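Local coordinates for protein putative invasin (Yersinia pseudotuberculosis IP 31758, PDB 5N40) that probably acts as a surface adhesin in which immunoglobulin-like domains carry a terminal C-type lectin-like domain, at residues S52-D58 against A70-G75; G75-G79 against P139-M143; P103-L108 against A202-D208; V148-N152 against G195-T199. The protein carries 1 engineered substitution. One frame throughout, in Å; residues are numbered along the deposited sequence. Where two conformers were deposited one is given.

Contact 1 of 4, residues S52-D58 against A70-G75; sequences STLGTLD and ATLTAG
Thr56 and Thr73 face each other as an antiparallel hydrogen-bonded pair in the beta hairpin made by strands 56-63 and 67-73, part of an immunoglobulin-like (E-set) domain. The backbone evidence is a closed pair of bonds: Thr56 N reaches Thr73 O at 3.0 Å, and Thr73 N reaches Thr56 O at 2.8 Å, nearly straight. One step along, Leu57 and Leu72 form the non-hydrogen-bonded pair.

Beyond it the pattern changes, because a side chain takes over one of the acceptor roles. Asp58 N still donates to Thr71 O, but Thr71 N bonds the carboxylate oxygen Asp58 OD1 at 2.7 Å, meeting it on the syn side, 32° out of the carboxylate plane. Asp58 CG sits between its own backbone N and carbonyl carbon (chi1 66°), which turns the carboxylate back over Thr71. The other oxygen, Asp58 OD2, accepts from water 1, which also bonds Thr71 OG1, so both carboxylate oxygens are tied to the one threonine.

The apolar contacts lie on the face of Leu57 and Leu72, where Phe50 of strand 48-52 and Ile99 of strand 90-102 also pack. Leu57 CD2 lies 3.8 Å from Leu72 CB. Leu72 extends away from its backbone N (chi1 180°), carrying CD1 against the segment 52-55, where it comes within 3.5 Å of Ser52 CB. This segment has an internal bond: Ser52 OG donates to Leu54 O at 2.7 Å, in the carbonyl plane and on a lone pair.

Contact 2 of 4, residues G75-G79 against P139-M143; sequences GTLTG and PNVKM
Two partners hold Thr78 OG1 at the junction of two successive immunoglobulin-like domains: water 3, which donates to Thr78 OG1 at 2.6 Å, and Glu205 OE1. The same water accepts from Lys142 NZ at 3.1 Å, so the extended lysine chain lies across the junction to reach it, and its CE passes 4.4 Å from Thr78 OG1. The loop 75-79 follows strand 67-73 of the first domain, whereas 139-143 leads into strand 142-151 of the second. Glu205 ties both together, since its OE2 takes the N-H of Lys142 while OE1 holds Thr78.

A second water spans the backbones. Water 2 accepts from Thr78 N at 3.1 Å and probably donates to Asn140 O, 2.9 Å away, though more acceptors surround it than it has protons. Direct bonding between the segments rests on a single link, from Asn140 ND2 to Thr76 OG1 at 3.0 Å. It is nearly straight, 164° at the hydrogen, and the threonine oxygen lies only 8° out of the amide plane of Asn140. Thr76 OG1 is set between its backbone N and carbonyl carbon (chi1 46°), which presents it to the amide and leaves CG2 for the proline.

Apolar contact is sparse, as the modest 224 Å² buried between the segments suggests. Thr76 and Pro139 cross at about a right angle, with Tyr131 of strand 123-131 packing on both. Thr76 CG2 rests 4.1 Å from Pro139 CG, and on the neighbouring residue Leu77 CD2 lies 3.8 Å from Asn140 CB.

Contact 3 of 4, residues P103-L108 against A202-D208; sequences PAPVDL and AAAESGD. Engineered in segment 202-208: Ala203 (natural residue Lys).
The carboxylate of Asp208 is used on both faces. Val106 N comes from above its plane, 61° out, and bonds Asp208 OD2 at 3.0 Å; Ser206 OG reaches the same oxygen from the opposite face, on the anti side and 29° out, at 2.6 Å. The other oxygen, OD1, has its own partner in a salt bridge with Lys132 NZ. Ser206 OG lies between its own backbone N and carbonyl carbon (chi1 59°), and from within the type I turn 204-207 it reaches Asp208, just past the turn's end.

The puckered ring of Pro103 lies against this turn: its CB is 3.5 Å from Ser206 CA, a tight carbon pair, and its CG is 3.6 Å from Glu205 O. Beside it, water 5 accepts from Ala104 N and donates to Glu205 OE2, bringing the linker onto the carboxylate that serves the domain junction.

Strands 106-112 and 197-204 belong to different sheets of the immunoglobulin-like sandwich, and their short segments approach to 8.5 Å, too far for backbone pairing. Side chains fill the interval: Val106 CG2 meets Ala204 CB at 3.8 Å, and Leu108 CD1 lies near Ala202 O. Two donors on OD2 and a lysine on OD1 are consistent with Asp208 being ionised.

Contact 4 of 4, residues V148-N152 against G195-T199; sequences VAVVN and GVQTT
Val150 CG1 extends anti to its backbone N (chi1 -176°), which turns this branch onto Val196, where it meets CG2 at 3.6 Å. Gln197 makes a comparable choice, CG trans to its N (chi1 176°) with an extended chain beyond, so it runs alongside Val151 pointing the same way. Its OE1 ends 3.8 Å from Val151 CG2.

Between these two residues the backbone bonds are regular: Val151 N to Gln197 O at 3.1 Å, and Gln197 N to Val151 O at 3.0 Å. Strands 142-151 and 197-204 are thus antiparallel neighbours in one sheet of the second immunoglobulin-like domain, with Val150 and Thr198 on one face, Val151 and Gln197 on the other. Strand 209-217 flanks 197-204 on its far edge, and its Asn213 bonds Thr199 OG1.

Toward Val148 the register slips into a beta bulge, two residues standing opposite Thr199. Val148 N bonds Thr199 O at 2.9 Å, whereas Thr199 N goes to Ala149 O, also at 2.9 Å. The methyl groups are squeezed here, Val148 CG2 lying 3.4 Å from Thr199 CG2.

Overall arrangement
The four contacts follow the long axis of an elongated chain, with the centres of contacts 1 and 4 about 45 Å apart. Contact 1 lies within the first immunoglobulin-like domain and shares Gly75 with contact 2, whose centre is about 15 Å away at the junction with the second. Contacts 2 and 3 have centres about 10 Å apart, alternate along the chain, and are joined through Glu205. Contact 4 is nested inside the loop that contact 3 closes, and both use strand 197-204. Contact 2 and the Pro103–Glu205 end of contact 3 lie at the domain junction and probably limit its flexing, while the rest of contact 3 joins the second domain's two sheets. Contact 4 lies toward the lectin-like end, consistent with a rod-like stalk.

Contact 1 of 4, residues S52-D58 against A70-G75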
loop_
_atom_site.group_PDB
_atom_site.type_symbol
_atom_site.label_atom_id
_atom_site.label_comp_id
_atom_site.label_asym_id
_atom_site.label_seq_id
_atom_site.Cartn_x
_atom_site.Cartn_y
_atom_site.Cartn_z
ATOM N N SER A 52 19.743 -21.070 -24.721
ATOM C CA SER A 52 19.017 -19.815 -24.583
ATOM C C SER A 52 19.053 -19.376 -23.126
ATOM O O SER A 52 18.915 -20.205 -22.226
ATOM C CB SER A 52 17.563 -19.943 -25.024
ATOM O OG SER A 52 16.893 -18.694 -24.901
ATOM N N THR A 53 19.201 -18.065 -22.904
ATOM C CA THR A 53 19.246 -17.544 -21.538
ATOM C C THR A 53 17.872 -17.524 -20.878
ATOM O O THR A 53 17.785 -17.471 -19.643
ATOM C CB THR A 53 19.846 -16.136 -21.522
ATOM O OG1 THR A 53 19.093 -15.262 -22.375
ATOM C CG2 THR A 53 21.302 -16.173 -21.979
ATOM N N LEU A 54 16.806 -17.581 -21.669
ATOM C CA LEU A 54 15.442 -17.599 -21.173
ATOM C C LEU A 54 14.658 -18.679 -21.901
ATOM O O LEU A 54 14.910 -18.968 -23.074
ATOM C CB LEU A 54 14.755 -16.236 -21.374
ATOM C CG LEU A 54 15.351 -15.023 -20.662
ATOM C CD1 LEU A 54 14.656 -13.747 -21.156
ATOM C CD2 LEU A 54 15.236 -15.177 -19.149
ATOM N N GLY A 55 13.698 -19.271 -21.199
ATOM C CA GLY A 55 12.849 -20.280 -21.790
ATOM C C GLY A 55 13.545 -21.623 -21.896
ATOM O O GLY A 55 14.629 -21.850 -21.350
ATOM N N THR A 56 12.895 -22.529 -22.623
ATOM C CA THR A 56 13.382 -23.890 -22.798
ATOM C C THR A 56 13.295 -24.290 -24.269
ATOM O O THR A 56 12.431 -23.817 -25.007
ATOM C CB THR A 56 12.586 -24.877 -21.927
ATOM O OG1 THR A 56 11.187 -24.794 -22.245
ATOM C CG2 THR A 56 12.794 -24.557 -20.449
ATOM N N LEU A 57 14.215 -25.158 -24.688
ATOM C CA LEU A 57 14.302 -25.634 -26.062
ATOM C C LEU A 57 13.999 -27.126 -26.124
ATOM O O LEU A 57 14.313 -27.875 -25.194
ATOM C CB LEU A 57 15.702 -25.375 -26.640
ATOM C CG LEU A 57 16.097 -23.910 -26.855
ATOM C CD1 LEU A 57 17.601 -23.696 -26.632
ATOM C CD2 LEU A 57 15.704 -23.472 -28.244
ATOM N N ASP A 58 13.382 -27.562 -27.225
ATOM C CA ASP A 58 13.254 -28.992 -27.472
ATOM C C ASP A 58 14.463 -29.446 -28.291
ATOM O O ASP A 58 15.430 -28.699 -28.467
ATOM C CB ASP A 58 11.910 -29.312 -28.129
ATOM C CG ASP A 58 11.773 -28.739 -29.521
ATOM O OD1 ASP A 58 12.681 -28.005 -29.969
ATOM O OD2 ASP A 58 10.745 -29.030 -30.171
ATOM N N ALA A 70 15.025 -25.864 -33.866
ATOM C CA ALA A 70 14.446 -26.272 -32.593
ATOM C C ALA A 70 13.392 -25.248 -32.206
ATOM O O ALA A 70 13.405 -24.107 -32.675
ATOM C CB ALA A 70 15.501 -26.400 -31.490
ATOM N N THR A 71 12.462 -25.672 -31.357
ATOM C CA THR A 71 11.417 -24.789 -30.855
ATOM C C THR A 71 11.806 -24.301 -29.464
ATOM O O THR A 71 12.076 -25.111 -28.572
ATOM C CB THR A 71 10.065 -25.501 -30.818
ATOM O OG1 THR A 71 9.673 -25.852 -32.152
ATOM C CG2 THR A 71 8.990 -24.608 -30.194
ATOM N N LEU A 72 11.843 -22.983 -29.295
ATOM C CA LEU A 72 11.965 -22.371 -27.985
ATOM C C LEU A 72 10.576 -22.081 -27.443
ATOM O O LEU A 72 9.712 -21.577 -28.163
ATOM C CB LEU A 72 12.763 -21.068 -28.062
ATOM C CG LEU A 72 12.937 -20.355 -26.721
ATOM C CD1 LEU A 72 14.273 -20.689 -26.121
ATOM C CD2 LEU A 72 12.777 -18.860 -26.860
ATOM N N THR A 73 10.371 -22.390 -26.167
ATOM C CA THR A 73 9.142 -22.048 -25.471
ATOM C C THR A 73 9.475 -21.042 -24.380
ATOM O O THR A 73 10.422 -21.242 -23.620
ATOM C CB THR A 73 8.474 -23.294 -24.878
ATOM O OG1 THR A 73 8.119 -24.192 -25.944
ATOM C CG2 THR A 73 7.216 -22.926 -24.096
ATOM N N ALA A 74 8.709 -19.957 -24.325
ATOM C CA ALA A 74 8.937 -18.940 -23.313
ATOM C C ALA A 74 8.862 -19.549 -21.919
ATOM O O ALA A 74 8.131 -20.511 -21.671
ATOM C CB ALA A 74 7.907 -17.822 -23.445
ATOM N N GLY A 75 9.650 -18.997 -21.010
ATOM C CA GLY A 75 9.414 -19.151 -19.588
ATOM C C GLY A 75 8.462 -18.087 -19.094
ATOM O O GLY A 75 7.647 -17.547 -19.850
HETATM O O HOH W 1 9.992 -28.696 -32.483
#

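Contact 2 of 4, residues G75-G79 against P139-M143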
loop_
_atom_site.group_PDB
_atom_site.type_symbol
_atom_site.label_atom_id
_atom_site.label_comp_id
_atom_site.label_asym_id
_atom_site.label_seq_id
_atom_site.Cartn_x
_atom_site.Cartn_y
_atom_site.Cartn_z
ATOM N N GLY A 75 9.650 -18.997 -21.010
ATOM C CA GLY A 75 9.414 -19.151 -19.588
ATOM C C GLY A 75 8.462 -18.087 -19.094
ATOM O O GLY A 75 7.647 -17.547 -19.850
ATOM N N THR A 76 8.585 -17.751 -17.810
ATOM C CA THR A 76 7.758 -16.716 -17.204
ATOM C C THR A 76 8.561 -15.487 -16.780
ATOM O O THR A 76 8.015 -14.606 -16.104
ATOM C CB THR A 76 6.999 -17.302 -16.015
ATOM O OG1 THR A 76 7.895 -18.070 -15.209
ATOM C CG2 THR A 76 5.878 -18.201 -16.511
ATOM N N LEU A 77 9.823 -15.385 -17.192
ATOM C CA LEU A 77 10.670 -14.235 -16.902
ATOM C C LEU A 77 10.839 -13.388 -18.156
ATOM O O LEU A 77 11.199 -13.905 -19.216
ATOM C CB LEU A 77 12.045 -14.676 -16.396
ATOM C CG LEU A 77 12.033 -15.550 -15.142
ATOM C CD1 LEU A 77 13.440 -16.029 -14.799
ATOM C CD2 LEU A 77 11.410 -14.793 -13.993
ATOM N N THR A 78 10.593 -12.086 -18.023
ATOM C CA THR A 78 10.818 -11.147 -19.109
ATOM C C THR A 78 12.303 -10.836 -19.248
ATOM O O THR A 78 13.078 -10.934 -18.290
ATOM C CB THR A 78 10.048 -9.858 -18.849
ATOM O OG1 THR A 78 10.424 -9.346 -17.565
ATOM C CG2 THR A 78 8.557 -10.125 -18.853
ATOM N N GLY A 79 12.692 -10.454 -20.451
ATOM C CA GLY A 79 14.057 -10.059 -20.728
ATOM C C GLY A 79 14.373 -10.270 -22.193
ATOM O O GLY A 79 13.479 -10.302 -23.030
ATOM N N PRO A 139 2.766 -16.709 -12.733
ATOM C CA PRO A 139 3.866 -16.550 -11.784
ATOM C C PRO A 139 4.965 -15.652 -12.332
ATOM O O PRO A 139 5.120 -15.467 -13.539
ATOM C CB PRO A 139 4.376 -17.981 -11.588
ATOM C CG PRO A 139 4.065 -18.662 -12.873
ATOM C CD PRO A 139 2.813 -18.011 -13.422
ATOM N N ASN A 140 5.721 -15.075 -11.396
ATOM C CA ASN A 140 6.930 -14.310 -11.699
ATOM C C ASN A 140 6.631 -13.017 -12.451
ATOM O O ASN A 140 7.479 -12.500 -13.186
ATOM C CB ASN A 140 7.938 -15.171 -12.469
ATOM C CG ASN A 140 8.414 -16.364 -11.655
ATOM O OD1 ASN A 140 8.792 -16.227 -10.487
ATOM N ND2 ASN A 140 8.373 -17.545 -12.254
ATOM N N VAL A 141 5.449 -12.454 -12.231
ATOM C CA VAL A 141 5.063 -11.176 -12.818
ATOM C C VAL A 141 5.564 -10.050 -11.918
ATOM O O VAL A 141 5.191 -9.968 -10.740
ATOM C CB VAL A 141 3.542 -11.091 -13.003
ATOM C CG1 VAL A 141 3.129 -9.681 -13.434
ATOM C CG2 VAL A 141 3.057 -12.131 -14.029
ATOM N N LYS A 142 6.392 -9.173 -12.478
ATOM C CA LYS A 142 6.930 -8.048 -11.725
ATOM C C LYS A 142 5.834 -7.032 -11.409
ATOM O O LYS A 142 5.034 -6.674 -12.274
ATOM C CB LYS A 142 8.053 -7.382 -12.518
ATOM C CG LYS A 142 9.305 -8.242 -12.654
ATOM C CD LYS A 142 10.397 -7.473 -13.402
ATOM C CE LYS A 142 11.691 -8.264 -13.493
ATOM N NZ LYS A 142 12.743 -7.522 -14.261
ATOM N N MET A 143 5.835 -6.543 -10.170
ATOM C CA MET A 143 4.772 -5.690 -9.654
ATOM C C MET A 143 5.358 -4.441 -9.012
ATOM O O MET A 143 6.422 -4.495 -8.386
ATOM C CB MET A 143 3.929 -6.444 -8.618
ATOM C CG MET A 143 2.482 -5.972 -8.521
ATOM S SD MET A 143 1.488 -6.358 -9.979
ATOM C CE MET A 143 1.606 -8.143 -10.034
HETATM O O HOH W 2 9.098 -11.504 -15.317
HETATM O O HOH W 3 12.319 -7.621 -17.305
#

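Contact 3 of 4, residues P103-L108 against A202-D208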
loop_
_atom_site.group_PDB
_atom_site.type_symbol
_atom_site.label_atom_id
_atom_site.label_comp_id
_atom_site.label_asym_id
_atom_site.label_seq_id
_atom_site.Cartn_x
_atom_site.Cartn_y
_atom_site.Cartn_z
ATOM N N PRO A 103 6.457 -8.724 -21.421
ATOM C CA PRO A 103 5.517 -9.050 -20.343
ATOM C C PRO A 103 4.263 -9.747 -20.842
ATOM O O PRO A 103 3.763 -9.486 -21.940
ATOM C CB PRO A 103 5.175 -7.678 -19.752
ATOM C CG PRO A 103 6.355 -6.842 -20.036
ATOM C CD PRO A 103 6.859 -7.312 -21.387
ATOM N N ALA A 104 3.733 -10.617 -19.992
ATOM C CA ALA A 104 2.504 -11.321 -20.306
ATOM C C ALA A 104 1.312 -10.441 -19.954
ATOM O O ALA A 104 1.232 -9.939 -18.821
ATOM C CB ALA A 104 2.428 -12.634 -19.531
ATOM N N PRO A 105 0.386 -10.212 -20.879
ATOM C CA PRO A 105 -0.852 -9.525 -20.502
ATOM C C PRO A 105 -1.553 -10.292 -19.392
ATOM O O PRO A 105 -1.732 -11.512 -19.476
ATOM C CB PRO A 105 -1.666 -9.516 -21.796
ATOM C CG PRO A 105 -0.623 -9.549 -22.886
ATOM C CD PRO A 105 0.481 -10.416 -22.344
ATOM N N VAL A 106 -1.951 -9.568 -18.342
ATOM C CA VAL A 106 -2.608 -10.178 -17.192
ATOM C C VAL A 106 -3.794 -9.332 -16.742
ATOM O O VAL A 106 -3.897 -8.140 -17.039
ATOM C CB VAL A 106 -1.648 -10.377 -16.003
ATOM C CG1 VAL A 106 -0.621 -11.446 -16.320
ATOM C CG2 VAL A 106 -0.974 -9.057 -15.625
ATOM N N ASP A 107 -4.702 -9.985 -16.018
ATOM C CA ASP A 107 -5.730 -9.317 -15.231
ATOM C C ASP A 107 -5.330 -9.417 -13.766
ATOM O O ASP A 107 -4.950 -10.497 -13.295
ATOM C CB ASP A 107 -7.113 -9.950 -15.412
ATOM C CG ASP A 107 -7.603 -9.926 -16.845
ATOM O OD1 ASP A 107 -7.483 -8.875 -17.512
ATOM O OD2 ASP A 107 -8.131 -10.969 -17.282
ATOM N N LEU A 108 -5.412 -8.303 -13.060
ATOM C CA LEU A 108 -5.061 -8.256 -11.650
ATOM C C LEU A 108 -6.311 -8.183 -10.786
ATOM O O LEU A 108 -7.238 -7.420 -11.071
ATOM C CB LEU A 108 -4.176 -7.052 -11.341
ATOM C CG LEU A 108 -2.843 -6.943 -12.079
ATOM C CD1 LEU A 108 -2.031 -5.782 -11.520
ATOM C CD2 LEU A 108 -2.059 -8.216 -11.990
ATOM N N ALA A 202 -1.803 -1.234 -8.019
ATOM C CA ALA A 202 -0.866 -2.284 -8.381
ATOM C C ALA A 202 -0.714 -2.303 -9.895
ATOM O O ALA A 202 -1.712 -2.340 -10.616
ATOM C CB ALA A 202 -1.366 -3.637 -7.878
ATOM N N ALA A 203 0.529 -2.256 -10.372
ATOM C CA ALA A 203 0.832 -2.301 -11.796
ATOM C C ALA A 203 1.774 -3.459 -12.100
ATOM O O ALA A 203 2.868 -3.547 -11.530
ATOM C CB ALA A 203 1.462 -0.990 -12.267
ATOM N N ALA A 204 1.361 -4.329 -13.017
ATOM C CA ALA A 204 2.244 -5.368 -13.518
ATOM C C ALA A 204 3.161 -4.781 -14.589
ATOM O O ALA A 204 2.899 -3.712 -15.140
ATOM C CB ALA A 204 1.433 -6.534 -14.086
ATOM N N GLU A 205 4.259 -5.490 -14.870
ATOM C CA GLU A 205 5.205 -4.997 -15.865
ATOM C C GLU A 205 4.566 -4.856 -17.241
ATOM O O GLU A 205 5.078 -4.109 -18.080
ATOM C CB GLU A 205 6.437 -5.915 -15.928
ATOM C CG GLU A 205 6.141 -7.392 -16.030
ATOM C CD GLU A 205 7.399 -8.246 -16.037
ATOM O OE1 GLU A 205 8.439 -7.775 -16.561
ATOM O OE2 GLU A 205 7.342 -9.379 -15.504
ATOM N N SER A 206 3.440 -5.521 -17.484
ATOM C CA SER A 206 2.734 -5.386 -18.753
ATOM C C SER A 206 1.999 -4.060 -18.879
ATOM O O SER A 206 1.553 -3.724 -19.981
ATOM C CB SER A 206 1.720 -6.508 -18.900
ATOM O OG SER A 206 0.806 -6.443 -17.820
ATOM N N GLY A 207 1.837 -3.325 -17.785
ATOM C CA GLY A 207 1.018 -2.134 -17.761
ATOM C C GLY A 207 -0.408 -2.379 -17.325
ATOM O O GLY A 207 -1.179 -1.418 -17.192
ATOM N N ASP A 208 -0.786 -3.635 -17.124
ATOM C CA ASP A 208 -2.074 -3.958 -16.532
ATOM C C ASP A 208 -2.078 -3.554 -15.062
ATOM O O ASP A 208 -1.074 -3.712 -14.363
ATOM C CB ASP A 208 -2.349 -5.449 -16.693
ATOM C CG ASP A 208 -2.520 -5.846 -18.151
ATOM O OD1 ASP A 208 -3.495 -5.363 -18.762
ATOM O OD2 ASP A 208 -1.664 -6.596 -18.688
HETATM O O HOH W 4 3.137 -8.761 -16.939
HETATM O O HOH W 5 5.150 -10.691 -17.127
#

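Contact 4 of 4, residues V148-N152 against G195-T199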
loop_
_atom_site.group_PDB
_atom_site.type_symbol
_atom_site.label_atom_id
_atom_site.label_comp_id
_atom_site.label_asym_id
_atom_site.label_seq_id
_atom_site.Cartn_x
_atom_site.Cartn_y
_atom_site.Cartn_z
ATOM N N VAL A 148 -2.334 6.760 -5.825
ATOM C CA VAL A 148 -3.010 7.519 -6.872
ATOM C C VAL A 148 -4.140 8.394 -6.348
ATOM O O VAL A 148 -4.698 9.177 -7.125
ATOM C CB VAL A 148 -3.536 6.593 -7.997
ATOM C CG1 VAL A 148 -2.385 5.880 -8.700
ATOM C CG2 VAL A 148 -4.545 5.587 -7.453
ATOM N N ALA A 149 -4.496 8.312 -5.063
ATOM C CA ALA A 149 -5.472 9.228 -4.480
ATOM C C ALA A 149 -5.347 9.178 -2.962
ATOM O O ALA A 149 -4.977 8.149 -2.398
ATOM C CB ALA A 149 -6.913 8.897 -4.890
ATOM N N VAL A 150 -5.651 10.309 -2.319
ATOM C CA VAL A 150 -5.649 10.428 -0.855
ATOM C C VAL A 150 -6.747 11.404 -0.470
ATOM O O VAL A 150 -6.688 12.583 -0.840
ATOM C CB VAL A 150 -4.297 10.912 -0.298
ATOM C CG1 VAL A 150 -4.326 10.925 1.239
ATOM C CG2 VAL A 150 -3.148 10.051 -0.788
ATOM N N VAL A 151 -7.743 10.943 0.297
ATOM C CA VAL A 151 -8.872 11.782 0.683
ATOM C C VAL A 151 -9.173 11.579 2.164
ATOM O O VAL A 151 -8.812 10.567 2.763
ATOM C CB VAL A 151 -10.146 11.491 -0.145
ATOM C CG1 VAL A 151 -9.900 11.769 -1.628
ATOM C CG2 VAL A 151 -10.623 10.046 0.068
ATOM N N ASN A 152 -9.855 12.559 2.744
ATOM C CA ASN A 152 -10.334 12.434 4.116
ATOM C C ASN A 152 -11.698 11.741 4.077
ATOM O O ASN A 152 -12.049 11.100 3.082
ATOM C CB ASN A 152 -10.324 13.808 4.808
ATOM C CG ASN A 152 -11.364 14.776 4.258
ATOM O OD1 ASN A 152 -12.171 14.439 3.393
ATOM N ND2 ASN A 152 -11.335 16.007 4.769
ATOM N N GLY A 195 -5.113 10.146 9.051
ATOM C CA GLY A 195 -6.496 9.698 9.011
ATOM C C GLY A 195 -7.111 9.757 7.629
ATOM O O GLY A 195 -8.160 10.381 7.427
ATOM N N VAL A 196 -6.475 9.094 6.667
ATOM C CA VAL A 196 -6.859 9.230 5.271
ATOM C C VAL A 196 -7.096 7.860 4.643
ATOM O O VAL A 196 -6.592 6.830 5.099
ATOM C CB VAL A 196 -5.803 10.019 4.458
ATOM C CG1 VAL A 196 -5.709 11.442 4.969
ATOM C CG2 VAL A 196 -4.441 9.355 4.531
ATOM N N GLN A 197 -7.884 7.881 3.568
ATOM C CA GLN A 197 -8.093 6.740 2.693
ATOM C C GLN A 197 -7.171 6.905 1.493
ATOM O O GLN A 197 -7.274 7.897 0.764
ATOM C CB GLN A 197 -9.552 6.665 2.245
ATOM C CG GLN A 197 -9.870 5.575 1.243
ATOM C CD GLN A 197 -11.176 5.822 0.517
ATOM O OE1 GLN A 197 -11.196 6.356 -0.600
ATOM N NE2 GLN A 197 -12.271 5.418 1.131
ATOM N N THR A 198 -6.268 5.949 1.305
ATOM C CA THR A 198 -5.279 6.002 0.240
ATOM C C THR A 198 -5.629 4.966 -0.817
ATOM O O THR A 198 -5.862 3.797 -0.498
ATOM C CB THR A 198 -3.874 5.748 0.786
ATOM O OG1 THR A 198 -3.576 6.717 1.802
ATOM C CG2 THR A 198 -2.826 5.839 -0.334
ATOM N N THR A 199 -5.659 5.394 -2.073
ATOM C CA THR A 199 -5.857 4.475 -3.185
ATOM C C THR A 199 -4.485 4.033 -3.672
ATOM O O THR A 199 -3.694 4.853 -4.152
ATOM C CB THR A 199 -6.647 5.134 -4.311
ATOM O OG1 THR A 199 -7.918 5.569 -3.817
ATOM C CG2 THR A 199 -6.852 4.148 -5.457
#